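Local atomic coordinates of proteolytically activated form of PPO4 Tyrosinase (Agaricus bisporus var. bisporus H97, PDB entry 4OUA), a protein that uses a pair of copper ions to hydroxylate monophenols and to oxidise the resulting o-diphenols to o-quinones, the first step of melanin synthesis. Residues S245-V257 with D275-L289. Residues are numbered along the deposited sequence; the frame is centred on the assembly and turned at random.
With CU1 (copper (I) ion), chain D.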
ATOM      1  N   SER A 245       4.203  17.468   1.099  1.00 37.23           N
ATOM      2  CA  SER A 245       4.997  16.249   1.010  1.00 34.49           C
ATOM      3  C   SER A 245       4.173  15.069   0.511  1.00 36.45           C
ATOM      4  O   SER A 245       2.943  15.101   0.538  1.00 34.34           O
ATOM      5  CB  SER A 245       5.612  15.909   2.368  1.00 37.98           C
ATOM      6  OG  SER A 245       4.607  15.622   3.324  1.00 39.39           O
ATOM      7  N   LEU A 246       4.867  14.031   0.053  1.00 42.06           N
ATOM      8  CA  LEU A 246       4.222  12.800  -0.385  1.00 33.40           C
ATOM      9  C   LEU A 246       3.391  12.202   0.743  1.00 32.09           C
ATOM     10  O   LEU A 246       2.356  11.583   0.502  1.00 38.92           O
ATOM     11  CB  LEU A 246       5.267  11.788  -0.864  1.00 34.79           C
ATOM     12  CG  LEU A 246       4.781  10.424  -1.367  1.00 35.33           C
ATOM     13  CD1 LEU A 246       4.187  10.531  -2.766  1.00 28.50           C
ATOM     14  CD2 LEU A 246       5.907   9.402  -1.336  1.00 27.06           C
ATOM     15  N   GLU A 247       3.848  12.400   1.976  1.00 29.51           N
ATOM     16  CA  GLU A 247       3.195  11.813   3.140  1.00 34.91           C
ATOM     17  C   GLU A 247       2.009  12.645   3.612  1.00 35.41           C
ATOM     18  O   GLU A 247       0.980  12.099   4.013  1.00 36.30           O
ATOM     19  CB  GLU A 247       4.195  11.641   4.284  1.00 35.77           C
ATOM     20  CG  GLU A 247       3.621  10.946   5.505  1.00 32.23           C
ATOM     21  CD  GLU A 247       4.621  10.829   6.641  1.00 39.92           C
ATOM     22  OE1 GLU A 247       5.641  11.548   6.616  1.00 42.25           O
ATOM     23  OE2 GLU A 247       4.385  10.015   7.559  1.00 45.57           O
ATOM     24  N   ALA A 248       2.163  13.965   3.568  1.00 35.83           N
ATOM     25  CA  ALA A 248       1.104  14.878   3.987  1.00 31.53           C
ATOM     26  C   ALA A 248      -0.165  14.648   3.173  1.00 33.48           C
ATOM     27  O   ALA A 248      -1.256  14.517   3.729  1.00 29.21           O
ATOM     28  CB  ALA A 248       1.568  16.319   3.855  1.00 33.49           C
ATOM     29  N   VAL A 249      -0.008  14.599   1.852  1.00 32.85           N
ATOM     30  CA  VAL A 249      -1.116  14.312   0.948  1.00 30.46           C
ATOM     31  C   VAL A 249      -1.642  12.902   1.184  1.00 36.30           C
ATOM     32  O   VAL A 249      -2.827  12.620   0.996  1.00 39.38           O
ATOM     33  CB  VAL A 249      -0.688  14.459  -0.525  1.00 28.61           C
ATOM     34  CG1 VAL A 249      -1.841  14.120  -1.454  1.00 31.93           C
ATOM     35  CG2 VAL A 249      -0.176  15.868  -0.789  1.00 29.40           C
ATOM     36  N   HIS A 250      -0.696  12.006   1.623  1.00 38.99           N
ATOM     37  CA  HIS A 250      -1.004  10.610   1.903  1.00 28.99           C
ATOM     38  C   HIS A 250      -1.850  10.451   3.164  1.00 33.69           C
ATOM     39  O   HIS A 250      -2.635   9.508   3.283  1.00 37.32           O
ATOM     40  CB  HIS A 250       0.299   9.814   2.027  1.00 26.91           C
ATOM     41  CG  HIS A 250       0.227   8.677   2.998  1.00 28.75           C
ATOM     42  ND1 HIS A 250       0.614   8.796   4.315  1.00 29.28           N
ATOM     43  CD2 HIS A 250      -0.179   7.396   2.840  1.00 33.25           C
ATOM     44  CE1 HIS A 250       0.444   7.638   4.928  1.00 31.63           C
ATOM     45  NE2 HIS A 250      -0.041   6.772   4.056  1.00 34.98           N
ATOM     46  N   ASP A 251      -1.695  11.376   4.097  1.00 35.66           N
ATOM     47  CA  ASP A 251      -2.397  11.311   5.376  1.00 34.76           C
ATOM     48  C   ASP A 251      -3.898  11.536   5.226  1.00 33.54           C
ATOM     49  O   ASP A 251      -4.692  10.961   5.969  1.00 38.23           O
ATOM     50  CB  ASP A 251      -1.821  12.336   6.356  1.00 36.25           C
ATOM     51  CG  ASP A 251      -0.394  12.024   6.756  1.00 40.55           C
ATOM     52  OD1 ASP A 251       0.000  10.841   6.688  1.00 43.15           O
ATOM     53  OD2 ASP A 251       0.332  12.965   7.144  1.00 34.73           O
ATOM     54  N   ASP A 252      -4.280  12.374   4.268  1.00 34.46           N
ATOM     55  CA  ASP A 252      -5.684  12.721   4.062  1.00 32.03           C
ATOM     56  C   ASP A 252      -6.544  11.504   3.728  1.00 34.18           C
ATOM     57  O   ASP A 252      -7.721  11.450   4.085  1.00 27.46           O
ATOM     58  CB  ASP A 252      -5.819  13.769   2.954  1.00 36.96           C
ATOM     59  CG  ASP A 252      -5.297  15.133   3.371  1.00 48.18           C
ATOM     60  OD1 ASP A 252      -4.374  15.187   4.212  1.00 55.75           O
ATOM     61  OD2 ASP A 252      -5.810  16.150   2.857  1.00 47.64           O
ATOM     62  N   ILE A 253      -5.960  10.528   3.041  1.00 38.90           N
ATOM     63  CA  ILE A 253      -6.710   9.344   2.637  1.00 31.81           C
ATOM     64  C   ILE A 253      -6.978   8.422   3.822  1.00 30.52           C
ATOM     65  O   ILE A 253      -8.009   7.755   3.873  1.00 39.11           O
ATOM     66  CB  ILE A 253      -5.980   8.554   1.538  1.00 31.46           C
ATOM     67  CG1 ILE A 253      -5.672   9.462   0.345  1.00 20.88           C
ATOM     68  CG2 ILE A 253      -6.817   7.361   1.103  1.00 24.56           C
ATOM     69  CD1 ILE A 253      -6.902  10.083  -0.277  1.00 22.55           C
ATOM     70  N   HIS A 254      -6.062   8.384   4.759  1.00 29.87           N
ATOM     71  CA  HIS A 254      -6.257   7.602   5.976  1.00 32.99           C
ATOM     72  C   HIS A 254      -7.360   8.220   6.825  1.00 33.47           C
ATOM     73  O   HIS A 254      -8.136   7.511   7.464  1.00 33.93           O
ATOM     74  CB  HIS A 254      -4.958   7.502   6.779  1.00 29.21           C
ATOM     75  CG  HIS A 254      -3.978   6.514   6.223  1.00 37.33           C
ATOM     76  ND1 HIS A 254      -4.171   5.152   6.301  1.00 35.69           N
ATOM     77  CD2 HIS A 254      -2.797   6.692   5.584  1.00 38.66           C
ATOM     78  CE1 HIS A 254      -3.152   4.533   5.731  1.00 36.13           C
ATOM     79  NE2 HIS A 254      -2.306   5.443   5.285  1.00 35.88           N
ATOM     80  N   GLY A 255      -7.424   9.548   6.842  1.00 30.51           N
ATOM     81  CA  GLY A 255      -8.442  10.265   7.586  1.00 31.02           C
ATOM     82  C   GLY A 255      -9.827  10.092   6.996  1.00 31.00           C
ATOM     83  O   GLY A 255     -10.791   9.855   7.721  1.00 37.85           O
ATOM     84  N   PHE A 256      -9.924  10.212   5.676  1.00 33.64           N
ATOM     85  CA  PHE A 256     -11.204  10.088   4.984  1.00 32.29           C
ATOM     86  C   PHE A 256     -11.858   8.738   5.249  1.00 33.89           C
ATOM     87  O   PHE A 256     -13.066   8.655   5.463  1.00 44.83           O
ATOM     88  CB  PHE A 256     -11.024  10.280   3.475  1.00 37.41           C
ATOM     89  CG  PHE A 256     -10.607  11.667   3.080  1.00 36.83           C
ATOM     90  CD1 PHE A 256     -10.736  12.726   3.965  1.00 35.72           C
ATOM     91  CD2 PHE A 256     -10.089  11.915   1.820  1.00 32.06           C
ATOM     92  CE1 PHE A 256     -10.353  14.001   3.599  1.00 36.92           C
ATOM     93  CE2 PHE A 256      -9.706  13.187   1.449  1.00 28.42           C
ATOM     94  CZ  PHE A 256      -9.838  14.231   2.340  1.00 34.06           C
ATOM     95  N   VAL A 257     -11.051   7.685   5.238  1.00 36.85           N
ATOM     96  CA  VAL A 257     -11.561   6.323   5.341  1.00 36.94           C
ATOM     97  C   VAL A 257     -11.790   5.884   6.784  1.00 36.34           C
ATOM     98  O   VAL A 257     -12.801   5.254   7.096  1.00 39.46           O
ATOM     99  CB  VAL A 257     -10.604   5.321   4.667  1.00 29.91           C
ATOM    100  CG1 VAL A 257     -11.082   3.897   4.894  1.00 29.92           C
ATOM    101  CG2 VAL A 257     -10.480   5.621   3.182  1.00 23.62           C
ATOM    102  N   ASP A 275      -6.613  -2.887   7.429  1.00 34.99           N
ATOM    103  CA  ASP A 275      -7.677  -2.625   6.466  1.00 36.95           C
ATOM    104  C   ASP A 275      -7.165  -2.895   5.052  1.00 38.67           C
ATOM    105  O   ASP A 275      -6.202  -2.273   4.611  1.00 38.28           O
ATOM    106  CB  ASP A 275      -8.184  -1.185   6.593  1.00 36.29           C
ATOM    107  CG  ASP A 275      -9.497  -0.956   5.861  1.00 34.71           C
ATOM    108  OD1 ASP A 275      -9.683  -1.509   4.757  1.00 28.70           O
ATOM    109  OD2 ASP A 275     -10.351  -0.217   6.396  1.00 41.34           O
ATOM    110  N   PRO A 276      -7.815  -3.831   4.343  1.00 42.50           N
ATOM    111  CA  PRO A 276      -7.421  -4.263   2.995  1.00 34.83           C
ATOM    112  C   PRO A 276      -7.228  -3.113   2.003  1.00 35.39           C
ATOM    113  O   PRO A 276      -6.444  -3.242   1.063  1.00 39.28           O
ATOM    114  CB  PRO A 276      -8.588  -5.154   2.564  1.00 31.89           C
ATOM    115  CG  PRO A 276      -9.135  -5.687   3.841  1.00 32.32           C
ATOM    116  CD  PRO A 276      -8.988  -4.573   4.837  1.00 33.76           C
ATOM    117  N   ILE A 277      -7.927  -2.002   2.212  1.00 32.13           N
ATOM    118  CA  ILE A 277      -7.831  -0.873   1.294  1.00 35.06           C
ATOM    119  C   ILE A 277      -6.516  -0.123   1.487  1.00 32.24           C
ATOM    120  O   ILE A 277      -6.153   0.735   0.682  1.00 32.95           O
ATOM    121  CB  ILE A 277      -9.009   0.107   1.473  1.00 30.15           C
ATOM    122  CG1 ILE A 277      -9.194   0.955   0.214  1.00 27.81           C
ATOM    123  CG2 ILE A 277      -8.797   0.982   2.698  1.00 34.56           C
ATOM    124  CD1 ILE A 277     -10.345   1.928   0.299  1.00 29.25           C
ATOM    125  N   PHE A 278      -5.809  -0.457   2.562  1.00 30.86           N
ATOM    126  CA  PHE A 278      -4.526   0.162   2.881  1.00 32.83           C
ATOM    127  C   PHE A 278      -3.506  -0.060   1.770  1.00 32.12           C
ATOM    128  O   PHE A 278      -2.673   0.804   1.495  1.00 30.95           O
ATOM    129  CB  PHE A 278      -3.995  -0.387   4.209  1.00 33.14           C
ATOM    130  CG  PHE A 278      -2.583   0.021   4.525  1.00 37.67           C
ATOM    131  CD1 PHE A 278      -2.328   1.172   5.253  1.00 37.85           C
ATOM    132  CD2 PHE A 278      -1.512  -0.756   4.113  1.00 31.35           C
ATOM    133  CE1 PHE A 278      -1.032   1.546   5.552  1.00 36.47           C
ATOM    134  CE2 PHE A 278      -0.215  -0.387   4.408  1.00 29.02           C
ATOM    135  CZ  PHE A 278       0.026   0.765   5.128  1.00 36.24           C
ATOM    136  N   TRP A 279      -3.583  -1.222   1.131  1.00 31.93           N
ATOM    137  CA  TRP A 279      -2.602  -1.615   0.126  1.00 34.58           C
ATOM    138  C   TRP A 279      -2.871  -0.980  -1.236  1.00 32.95           C
ATOM    139  O   TRP A 279      -1.937  -0.679  -1.982  1.00 34.76           O
ATOM    140  CB  TRP A 279      -2.569  -3.138   0.004  1.00 32.37           C
ATOM    141  CG  TRP A 279      -2.326  -3.814   1.315  1.00 35.24           C
ATOM    142  CD1 TRP A 279      -3.254  -4.422   2.109  1.00 36.26           C
ATOM    143  CD2 TRP A 279      -1.072  -3.935   1.996  1.00 39.96           C
ATOM    144  NE1 TRP A 279      -2.653  -4.923   3.239  1.00 35.86           N
ATOM    145  CE2 TRP A 279      -1.314  -4.636   3.195  1.00 40.65           C
ATOM    146  CE3 TRP A 279       0.233  -3.523   1.708  1.00 35.12           C
ATOM    147  CZ2 TRP A 279      -0.299  -4.936   4.103  1.00 39.06           C
ATOM    148  CZ3 TRP A 279       1.239  -3.821   2.612  1.00 34.60           C
ATOM    149  CH2 TRP A 279       0.967  -4.520   3.794  1.00 33.31           C
ATOM    150  N   LEU A 280      -4.155  -0.767  -1.525  1.00 31.89           N
ATOM    151  CA  LEU A 280      -4.531  -0.094  -2.761  1.00 33.19           C
ATOM    152  C   LEU A 280      -4.112   1.371  -2.704  1.00 35.48           C
ATOM    153  O   LEU A 280      -3.756   1.973  -3.720  1.00 30.94           O
ATOM    154  CB  LEU A 280      -6.036  -0.210  -3.014  1.00 25.65           C
ATOM    155  CG  LEU A 280      -6.531  -1.578  -3.485  1.00 25.31           C
ATOM    156  CD1 LEU A 280      -6.462  -2.589  -2.357  1.00 37.19           C
ATOM    157  CD2 LEU A 280      -7.943  -1.483  -4.036  1.00 30.41           C
ATOM    158  N   HIS A 281      -4.139   1.912  -1.442  1.00 34.40           N
ATOM    159  CA  HIS A 281      -3.715   3.281  -1.186  1.00 27.93           C
ATOM    160  C   HIS A 281      -2.224   3.449  -1.442  1.00 30.35           C
ATOM    161  O   HIS A 281      -1.811   4.255  -2.276  1.00 38.73           O
ATOM    162  CB  HIS A 281      -4.042   3.685   0.254  1.00 32.77           C
ATOM    163  CG  HIS A 281      -3.642   5.088   0.593  1.00 27.83           C
ATOM    164  ND1 HIS A 281      -3.296   5.480   1.871  1.00 29.40           N
ATOM    165  CD2 HIS A 281      -3.536   6.195  -0.179  1.00 22.76           C
ATOM    166  CE1 HIS A 281      -3.005   6.766   1.870  1.00 23.17           C
ATOM    167  NE2 HIS A 281      -3.133   7.223   0.637  1.00 24.36           N
ATOM    168  N   HIS A 282      -1.421   2.677  -0.718  1.00 26.56           N
ATOM    169  CA  HIS A 282       0.027   2.826  -0.760  1.00 26.25           C
ATOM    170  C   HIS A 282       0.641   2.266  -2.038  1.00 34.25           C
ATOM    171  O   HIS A 282       1.822   2.486  -2.313  1.00 40.78           O
ATOM    172  CB  HIS A 282       0.653   2.170   0.468  1.00 26.61           C
ATOM    173  CG  HIS A 282       0.544   3.000   1.708  1.00 27.29           C
ATOM    174  ND1 HIS A 282       1.564   3.818   2.147  1.00 24.87           N
ATOM    175  CD2 HIS A 282      -0.469   3.157   2.592  1.00 36.21           C
ATOM    176  CE1 HIS A 282       1.187   4.433   3.253  1.00 28.07           C
ATOM    177  NE2 HIS A 282      -0.046   4.054   3.543  1.00 28.59           N
ATOM    178  N   SER A 283      -0.178   1.530  -2.857  1.00 26.80           N
ATOM    179  CA  SER A 283       0.254   1.160  -4.198  1.00 27.72           C
ATOM    180  C   SER A 283       0.223   2.402  -5.075  1.00 31.99           C
ATOM    181  O   SER A 283       1.058   2.577  -5.962  1.00 31.39           O
ATOM    182  CB  SER A 283      -0.635   0.067  -4.788  1.00 32.99           C
ATOM    183  OG  SER A 283      -0.324  -0.151  -6.155  1.00 28.80           O
ATOM    184  N   ASN A 284      -0.754   3.265  -4.809  1.00 30.28           N
ATOM    185  CA  ASN A 284      -0.897   4.522  -5.527  1.00 25.92           C
ATOM    186  C   ASN A 284       0.065   5.572  -4.987  1.00 29.91           C
ATOM    187  O   ASN A 284       0.550   6.423  -5.731  1.00 32.46           O
ATOM    188  CB  ASN A 284      -2.339   5.025  -5.438  1.00 24.54           C
ATOM    189  CG  ASN A 284      -2.566   6.289  -6.239  1.00 26.94           C
ATOM    190  OD1 ASN A 284      -2.545   6.267  -7.471  1.00 26.23           O
ATOM    191  ND2 ASN A 284      -2.798   7.397  -5.545  1.00 25.19           N
ATOM    192  N   VAL A 285       0.329   5.508  -3.686  1.00 28.27           N
ATOM    193  CA  VAL A 285       1.326   6.371  -3.069  1.00 23.56           C
ATOM    194  C   VAL A 285       2.688   6.090  -3.687  1.00 27.71           C
ATOM    195  O   VAL A 285       3.501   6.996  -3.872  1.00 34.56           O
ATOM    196  CB  VAL A 285       1.398   6.169  -1.546  1.00 27.80           C
ATOM    197  CG1 VAL A 285       2.626   6.864  -0.971  1.00 24.06           C
ATOM    198  CG2 VAL A 285       0.124   6.671  -0.884  1.00 25.82           C
ATOM    199  N   ASP A 286       2.923   4.824  -4.012  1.00 29.37           N
ATOM    200  CA  ASP A 286       4.170   4.419  -4.642  1.00 27.10           C
ATOM    201  C   ASP A 286       4.208   4.880  -6.093  1.00 28.32           C
ATOM    202  O   ASP A 286       5.275   5.177  -6.629  1.00 32.60           O
ATOM    203  CB  ASP A 286       4.344   2.903  -4.562  1.00 26.89           C
ATOM    204  CG  ASP A 286       5.713   2.451  -5.022  1.00 29.09           C
ATOM    205  OD1 ASP A 286       6.641   2.429  -4.187  1.00 29.40           O
ATOM    206  OD2 ASP A 286       5.862   2.118  -6.216  1.00 32.60           O
ATOM    207  N   ARG A 287       3.038   4.942  -6.723  1.00 26.66           N
ATOM    208  CA  ARG A 287       2.940   5.405  -8.102  1.00 25.89           C
ATOM    209  C   ARG A 287       3.282   6.886  -8.186  1.00 27.27           C
ATOM    210  O   ARG A 287       3.865   7.346  -9.166  1.00 25.02           O
ATOM    211  CB  ARG A 287       1.542   5.154  -8.666  1.00 25.01           C
ATOM    212  CG  ARG A 287       1.420   5.447 -10.154  1.00 27.81           C
ATOM    213  CD  ARG A 287       0.034   5.118 -10.677  1.00 27.13           C
ATOM    214  NE  ARG A 287      -0.950   6.111 -10.263  1.00 35.48           N
ATOM    215  CZ  ARG A 287      -1.412   7.075 -11.052  1.00 29.90           C
ATOM    216  NH1 ARG A 287      -0.984   7.171 -12.303  1.00 36.98           N
ATOM    217  NH2 ARG A 287      -2.305   7.937 -10.593  1.00 33.89           N
ATOM    218  N   HIS A 288       2.904   7.627  -7.149  1.00 30.86           N
ATOM    219  CA  HIS A 288       3.234   9.041  -7.054  1.00 30.54           C
ATOM    220  C   HIS A 288       4.746   9.219  -7.022  1.00 34.43           C
ATOM    221  O   HIS A 288       5.296  10.106  -7.676  1.00 35.16           O
ATOM    222  CB  HIS A 288       2.596   9.664  -5.810  1.00 24.46           C
ATOM    223  CG  HIS A 288       1.110   9.815  -5.903  1.00 24.83           C
ATOM    224  ND1 HIS A 288       0.327  10.153  -4.820  1.00 20.45           N
ATOM    225  CD2 HIS A 288       0.263   9.683  -6.953  1.00 21.64           C
ATOM    226  CE1 HIS A 288      -0.938  10.221  -5.197  1.00 19.82           C
ATOM    227  NE2 HIS A 288      -1.003   9.939  -6.486  1.00 25.27           N
ATOM    228  N   LEU A 289       5.411   8.359  -6.257  1.00 30.78           N
ATOM    229  CA  LEU A 289       6.863   8.383  -6.162  1.00 33.58           C
ATOM    230  C   LEU A 289       7.497   8.122  -7.524  1.00 34.66           C
ATOM    231  O   LEU A 289       8.477   8.767  -7.892  1.00 36.95           O
ATOM    232  CB  LEU A 289       7.346   7.352  -5.142  1.00 29.00           C
ATOM    233  CG  LEU A 289       8.847   7.331  -4.858  1.00 25.59           C
ATOM    234  CD1 LEU A 289       9.313   8.693  -4.377  1.00 25.60           C
ATOM    235  CD2 LEU A 289       9.172   6.258  -3.835  1.00 34.89           C
TER
HETATM  236 CU   CU1 D 402      -0.339   5.157   5.150  0.92 30.62          CU
HETATM  237  O   HOH W   1       1.026   4.934   6.950  0.90 42.65           O
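H250 and H254 from one helix and H282 from its near-antiparallel neighbour (156° between axes) bind a single copper ion, the CuB site of the type-3 dicopper centre housed in the tyrosinase four-helix bundle. The first shell is even: NE2 of H250, H254 and H282 each lie 2.0 Å from the copper, and a water completes it at 2.3 Å. H250 and H254, one helical turn apart, offer two ligands from the same face, while H282 closes the site across the interface. Its CG stands beside the backbone N and anti to the carbonyl carbon, which carries the ring to the metal. H90, a ligand of the other copper, lies close to the H282 side chain.

A second shell of F278 and H281 packs against the ligand rings. F278 meets H254 rim to rim, CD1 of F278 lying 3.5 Å from CE1 of H254 and in the plane of the imidazole. H281 binds no copper; it turns an edge toward one face of H254, the ring planes at 73°, and its ring plane is near parallel to that of H250, but the rings are slid apart and barely overlap. Its own faces are both occupied: CB of I253 sits 3.6 Å from the H281 ring centroid in a CH-pi contact, and CG2 of V285 lies over the opposite face. Replacing H281 by alanine is likely to strip the aromatic partner from the face of H254, from CB of I253 and from CG2 of V285, leaving the ligand imidazole freer to tilt.

Away from the copper, aliphatic side chains carry most of the interface. At one end CG1 of V257 meets CG2 of I277; at the other, CD2 of L246 meets CG1 of V285 obliquely at 4.2 Å. With CG anti to the backbone N, the bend at the next bond (chi2 76°) carries CD1 of L246 to 3.5 Å from CB of H288.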